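Local atomic coordinates of ebony (Drosophila melanogaster, PDB entry 6DYM), a protein that probably joins beta-alanine to biogenic amines such as dopamine as a nonribosomal peptide synthetase, this chain being its C-terminal, atypical condensation domain. Residues 50-63 and 75-87. Numbering follows the deposited sequence.
Sequences DIWNVLVERDLSFV and TALNFDARNEPEV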
loop_
_atom_site.group_PDB
_atom_site.type_symbol
_atom_site.label_atom_id
_atom_site.label_comp_id
_atom_site.label_asym_id
_atom_site.label_seq_id
_atom_site.Cartn_x
_atom_site.Cartn_y
_atom_site.Cartn_z
ATOM N N ASP A 50 -0.758 1.835 -15.848
ATOM C CA ASP A 50 -0.107 0.680 -16.455
ATOM C C ASP A 50 -0.660 -0.638 -15.926
ATOM O O ASP A 50 -0.665 -1.639 -16.652
ATOM C CB ASP A 50 1.401 0.745 -16.220
ATOM C CG ASP A 50 2.116 1.587 -17.257
ATOM O OD1 ASP A 50 1.437 2.098 -18.174
ATOM O OD2 ASP A 50 3.353 1.734 -17.155
ATOM N N ILE A 51 -1.118 -0.669 -14.674
ATOM C CA ILE A 51 -1.591 -1.902 -14.052
ATOM C C ILE A 51 -3.102 -1.957 -13.932
ATOM O O ILE A 51 -3.632 -2.956 -13.424
ATOM C CB ILE A 51 -0.944 -2.113 -12.668
ATOM C CG1 ILE A 51 -1.424 -1.042 -11.684
ATOM C CG2 ILE A 51 0.564 -2.090 -12.777
ATOM C CD1 ILE A 51 -1.031 -1.309 -10.236
ATOM N N TRP A 52 -3.821 -0.933 -14.403
ATOM C CA TRP A 52 -5.220 -0.774 -14.015
ATOM C C TRP A 52 -6.068 -1.978 -14.419
ATOM O O TRP A 52 -6.864 -2.483 -13.618
ATOM C CB TRP A 52 -5.807 0.503 -14.612
ATOM C CG TRP A 52 -7.232 0.645 -14.214
ATOM C CD1 TRP A 52 -8.329 0.486 -15.008
ATOM C CD2 TRP A 52 -7.724 0.919 -12.898
ATOM N NE1 TRP A 52 -9.476 0.664 -14.270
ATOM C CE2 TRP A 52 -9.129 0.930 -12.971
ATOM C CE3 TRP A 52 -7.108 1.167 -11.668
ATOM C CZ2 TRP A 52 -9.930 1.181 -11.861
ATOM C CZ3 TRP A 52 -7.905 1.413 -10.564
ATOM C CH2 TRP A 52 -9.299 1.423 -10.669
ATOM N N ASN A 53 -5.926 -2.445 -15.662
ATOM C CA ASN A 53 -6.785 -3.529 -16.131
ATOM C C ASN A 53 -6.531 -4.810 -15.343
ATOM O O ASN A 53 -7.473 -5.464 -14.882
ATOM C CB ASN A 53 -6.579 -3.754 -17.631
ATOM C CG ASN A 53 -7.116 -2.605 -18.472
ATOM O OD1 ASN A 53 -6.356 -1.885 -19.117
ATOM N ND2 ASN A 53 -8.432 -2.434 -18.470
ATOM N N VAL A 54 -5.259 -5.172 -15.163
ATOM C CA VAL A 54 -4.916 -6.347 -14.363
ATOM C C VAL A 54 -5.405 -6.185 -12.927
ATOM O O VAL A 54 -5.901 -7.137 -12.312
ATOM C CB VAL A 54 -3.397 -6.594 -14.415
ATOM C CG1 VAL A 54 -3.021 -7.798 -13.560
ATOM C CG2 VAL A 54 -2.948 -6.773 -15.851
ATOM N N LEU A 55 -5.278 -4.974 -12.376
ATOM C CA LEU A 55 -5.727 -4.721 -11.011
ATOM C C LEU A 55 -7.211 -5.025 -10.853
ATOM O O LEU A 55 -7.621 -5.685 -9.889
ATOM C CB LEU A 55 -5.425 -3.271 -10.638
ATOM C CG LEU A 55 -5.502 -2.834 -9.175
ATOM C CD1 LEU A 55 -4.531 -3.624 -8.313
ATOM C CD2 LEU A 55 -5.209 -1.350 -9.079
ATOM N N VAL A 56 -8.033 -4.573 -11.803
ATOM C CA VAL A 56 -9.469 -4.825 -11.721
ATOM C C VAL A 56 -9.773 -6.303 -11.948
ATOM O O VAL A 56 -10.643 -6.880 -11.283
ATOM C CB VAL A 56 -10.223 -3.928 -12.722
ATOM C CG1 VAL A 56 -11.692 -4.316 -12.799
ATOM C CG2 VAL A 56 -10.082 -2.466 -12.335
ATOM N N GLU A 57 -9.056 -6.948 -12.873
ATOM C CA GLU A 57 -9.410 -8.316 -13.247
ATOM C C GLU A 57 -9.041 -9.331 -12.166
ATOM O O GLU A 57 -9.741 -10.338 -12.003
ATOM C CB GLU A 57 -8.754 -8.676 -14.582
ATOM C CG GLU A 57 -9.266 -7.822 -15.746
ATOM C CD GLU A 57 -9.411 -8.593 -17.047
ATOM O OE1 GLU A 57 -8.444 -9.273 -17.451
ATOM O OE2 GLU A 57 -10.494 -8.512 -17.667
ATOM N N ARG A 58 -7.964 -9.092 -11.411
ATOM C CA ARG A 58 -7.618 -10.007 -10.326
ATOM C C ARG A 58 -8.676 -10.045 -9.228
ATOM O O ARG A 58 -8.736 -11.029 -8.482
ATOM C CB ARG A 58 -6.263 -9.630 -9.730
ATOM C CG ARG A 58 -5.117 -9.750 -10.712
ATOM C CD ARG A 58 -4.912 -11.191 -11.143
ATOM N NE ARG A 58 -3.728 -11.316 -11.985
ATOM C CZ ARG A 58 -3.543 -12.278 -12.882
ATOM N NH1 ARG A 58 -4.467 -13.214 -13.057
ATOM N NH2 ARG A 58 -2.429 -12.303 -13.602
ATOM N N ASP A 59 -9.498 -8.999 -9.110
ATOM C CA ASP A 59 -10.654 -8.980 -8.204
ATOM C C ASP A 59 -10.247 -9.147 -6.738
ATOM O O ASP A 59 -10.898 -9.859 -5.971
ATOM C CB ASP A 59 -11.686 -10.041 -8.607
ATOM C CG ASP A 59 -13.060 -9.781 -8.006
ATOM O OD1 ASP A 59 -13.485 -8.605 -7.958
ATOM O OD2 ASP A 59 -13.718 -10.751 -7.580
ATOM N N LEU A 60 -9.168 -8.478 -6.336
ATOM C CA LEU A 60 -8.731 -8.489 -4.945
ATOM C C LEU A 60 -8.756 -7.107 -4.311
ATOM O O LEU A 60 -8.514 -6.991 -3.102
ATOM C CB LEU A 60 -7.318 -9.075 -4.827
ATOM C CG LEU A 60 -7.107 -10.503 -5.334
ATOM C CD1 LEU A 60 -5.626 -10.851 -5.316
ATOM C CD2 LEU A 60 -7.904 -11.500 -4.504
ATOM N N SER A 61 -9.046 -6.062 -5.082
ATOM C CA SER A 61 -9.033 -4.690 -4.609
ATOM C C SER A 61 -10.458 -4.166 -4.506
ATOM O O SER A 61 -11.398 -4.753 -5.049
ATOM C CB SER A 61 -8.202 -3.806 -5.542
ATOM O OG SER A 61 -6.933 -4.391 -5.790
ATOM N N PHE A 62 -10.617 -3.051 -3.794
ATOM C CA PHE A 62 -11.944 -2.483 -3.603
ATOM C C PHE A 62 -11.840 -0.987 -3.352
ATOM O O PHE A 62 -10.764 -0.455 -3.068
ATOM C CB PHE A 62 -12.703 -3.176 -2.455
ATOM C CG PHE A 62 -12.015 -3.096 -1.109
ATOM C CD1 PHE A 62 -12.176 -1.984 -0.293
ATOM C CD2 PHE A 62 -11.244 -4.151 -0.645
ATOM C CE1 PHE A 62 -11.559 -1.915 0.943
ATOM C CE2 PHE A 62 -10.628 -4.092 0.591
ATOM C CZ PHE A 62 -10.788 -2.971 1.389
ATOM N N VAL A 63 -12.979 -0.313 -3.485
ATOM C CA VAL A 63 -13.128 1.082 -3.101
ATOM C C VAL A 63 -14.112 1.152 -1.938
ATOM O O VAL A 63 -14.925 0.250 -1.718
ATOM C CB VAL A 63 -13.604 1.968 -4.276
ATOM C CG1 VAL A 63 -12.526 2.082 -5.340
ATOM C CG2 VAL A 63 -14.889 1.406 -4.881
ATOM N N THR A 75 -9.558 3.630 -0.841
ATOM C CA THR A 75 -9.352 2.483 -1.712
ATOM C C THR A 75 -8.223 1.614 -1.170
ATOM O O THR A 75 -7.264 2.111 -0.570
ATOM C CB THR A 75 -9.061 2.909 -3.162
ATOM O OG1 THR A 75 -9.109 1.756 -4.011
ATOM C CG2 THR A 75 -7.684 3.568 -3.289
ATOM N N ALA A 76 -8.363 0.309 -1.385
ATOM C CA ALA A 76 -7.367 -0.680 -0.984
ATOM C C ALA A 76 -7.020 -1.514 -2.210
ATOM O O ALA A 76 -7.875 -2.240 -2.730
ATOM C CB ALA A 76 -7.886 -1.563 0.148
ATOM N N LEU A 77 -5.778 -1.406 -2.672
ATOM C CA LEU A 77 -5.305 -2.122 -3.851
ATOM C C LEU A 77 -4.450 -3.303 -3.403
ATOM O O LEU A 77 -3.476 -3.121 -2.667
ATOM C CB LEU A 77 -4.509 -1.190 -4.766
ATOM C CG LEU A 77 -5.190 0.147 -5.076
ATOM C CD1 LEU A 77 -4.393 0.935 -6.103
ATOM C CD2 LEU A 77 -6.618 -0.080 -5.559
ATOM N N ASN A 78 -4.824 -4.505 -3.839
ATOM C CA ASN A 78 -4.194 -5.735 -3.391
ATOM C C ASN A 78 -3.861 -6.618 -4.580
ATOM O O ASN A 78 -4.565 -6.613 -5.594
ATOM C CB ASN A 78 -5.100 -6.508 -2.437
ATOM C CG ASN A 78 -5.585 -5.655 -1.300
ATOM O OD1 ASN A 78 -4.783 -5.092 -0.565
ATOM N ND2 ASN A 78 -6.904 -5.536 -1.155
ATOM N N PHE A 79 -2.786 -7.390 -4.425
ATOM C CA PHE A 79 -2.386 -8.421 -5.370
ATOM C C PHE A 79 -1.998 -9.675 -4.601
ATOM O O PHE A 79 -1.620 -9.620 -3.427
ATOM C CB PHE A 79 -1.184 -8.000 -6.222
ATOM C CG PHE A 79 -1.531 -7.162 -7.413
ATOM C CD1 PHE A 79 -2.325 -7.668 -8.427
ATOM C CD2 PHE A 79 -1.021 -5.882 -7.541
ATOM C CE1 PHE A 79 -2.626 -6.903 -9.530
ATOM C CE2 PHE A 79 -1.318 -5.110 -8.643
ATOM C CZ PHE A 79 -2.119 -5.622 -9.638
ATOM N N ASP A 80 -2.100 -10.811 -5.275
ATOM C CA ASP A 80 -1.365 -11.991 -4.849
ATOM C C ASP A 80 0.123 -11.675 -4.917
ATOM O O ASP A 80 0.641 -11.339 -5.986
ATOM C CB ASP A 80 -1.721 -13.176 -5.747
ATOM C CG ASP A 80 -1.093 -14.488 -5.285
ATOM O OD1 ASP A 80 -0.026 -14.472 -4.637
ATOM O OD2 ASP A 80 -1.673 -15.550 -5.584
ATOM N N ALA A 81 0.807 -11.763 -3.773
ATOM C CA ALA A 81 2.216 -11.384 -3.729
ATOM C C ALA A 81 3.052 -12.168 -4.735
ATOM O O ALA A 81 4.082 -11.672 -5.204
ATOM C CB ALA A 81 2.770 -11.578 -2.319
ATOM N N ARG A 82 2.629 -13.382 -5.083
ATOM C CA ARG A 82 3.353 -14.227 -6.024
ATOM C C ARG A 82 2.753 -14.191 -7.430
ATOM O O ARG A 82 3.022 -15.089 -8.236
ATOM C CB ARG A 82 3.403 -15.660 -5.495
ATOM C CG ARG A 82 3.986 -15.774 -4.085
ATOM C CD ARG A 82 4.414 -17.202 -3.780
ATOM N NE ARG A 82 4.875 -17.385 -2.403
ATOM C CZ ARG A 82 6.057 -16.975 -1.950
ATOM N NH1 ARG A 82 6.406 -17.199 -0.689
ATOM N NH2 ARG A 82 6.892 -16.339 -2.759
ATOM N N ASN A 83 1.957 -13.169 -7.743
ATOM C CA ASN A 83 1.278 -13.079 -9.034
ATOM C C ASN A 83 1.000 -11.613 -9.364
ATOM O O ASN A 83 -0.106 -11.237 -9.753
ATOM C CB ASN A 83 -0.009 -13.905 -9.030
ATOM C CG ASN A 83 -0.548 -14.154 -10.428
ATOM O OD1 ASN A 83 0.213 -14.253 -11.386
ATOM N ND2 ASN A 83 -1.869 -14.251 -10.549
ATOM N N GLU A 84 2.011 -10.764 -9.204
ATOM C CA GLU A 84 1.989 -9.319 -9.387
ATOM C C GLU A 84 2.491 -8.939 -10.772
ATOM O O GLU A 84 3.464 -9.524 -11.261
ATOM C CB GLU A 84 2.855 -8.627 -8.334
ATOM C CG GLU A 84 2.108 -8.355 -7.051
ATOM C CD GLU A 84 2.859 -7.457 -6.083
ATOM O OE1 GLU A 84 3.946 -6.954 -6.429
ATOM O OE2 GLU A 84 2.350 -7.259 -4.962
ATOM N N PRO A 85 1.846 -7.967 -11.414
ATOM C CA PRO A 85 2.277 -7.559 -12.756
ATOM C C PRO A 85 3.688 -6.994 -12.738
ATOM O O PRO A 85 4.155 -6.454 -11.732
ATOM C CB PRO A 85 1.249 -6.491 -13.155
ATOM C CG PRO A 85 0.634 -6.040 -11.862
ATOM C CD PRO A 85 0.636 -7.249 -10.980
ATOM N N GLU A 86 4.371 -7.132 -13.872
ATOM C CA GLU A 86 5.743 -6.658 -14.034
ATOM C C GLU A 86 5.693 -5.291 -14.708
ATOM O O GLU A 86 5.568 -5.193 -15.931
ATOM C CB GLU A 86 6.568 -7.651 -14.849
ATOM C CG GLU A 86 6.635 -9.100 -14.323
ATOM C CD GLU A 86 7.288 -9.267 -12.947
ATOM O OE1 GLU A 86 7.951 -10.308 -12.745
ATOM O OE2 GLU A 86 7.128 -8.400 -12.058
ATOM N N VAL A 87 5.787 -4.232 -13.908
ATOM C CA VAL A 87 5.813 -2.866 -14.414
ATOM C C VAL A 87 7.233 -2.331 -14.289
ATOM O O VAL A 87 7.937 -2.615 -13.312
ATOM C CB VAL A 87 4.792 -1.967 -13.680
ATOM C CG1 VAL A 87 5.352 -1.422 -12.373
ATOM C CG2 VAL A 87 4.336 -0.825 -14.584
HETATM O O HOH W 1 -6.821 -6.534 -7.437
#
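F79, at the far end of strand 71-80, inserts its ring against L55, I51, V54 and R58 of helix 41-58, where that helix runs into the hairpin of strands 62-66 and 71-80 in a mixed sheet consistent with a GNAT-like fold. The axes of segments 50-58 and 75-80 cross at 81°. The CB of F79 starts away from the helix, but CG, beside the backbone N and anti to the carbonyl carbon (chi1 -83°), swings the ring back until CZ lies 3.4 Å from L55 CD1, while R58 CG and I51 CD1 meet its edge. P85 CD, after the D80-N83 turn, lies over one ring face, and F123 of strand 119-127 adds an aromatic neighbour. Cutting F79 back to an alanine is likely to open a gap between helix and strand, leaving L55 CD1 and P85 without the ring they pack on.

One residue earlier in the strand, N78 ties down the loop that leaves the helix. Its ND2 gives L60 O a nearly straight bond (2.9 Å, 173°), with L60 O in the plane of N78's own side-chain amide, while its backbone N donates to S61 OG at 2.9 Å. A water donates to L55 O and N78 O, accepts from L60 N and also hydrogen-bonds S61 OG, bridging helix end and strand. L60 CD1 extends along the strand to 3.5 Å from D80 N. Antiparallel pairing begins beyond S61, at F62 and A76: F62 O accepts from A76 N at 3.0 Å and T75 OG1 at 2.9 Å, the two donors arriving from opposite faces of the carbonyl plane.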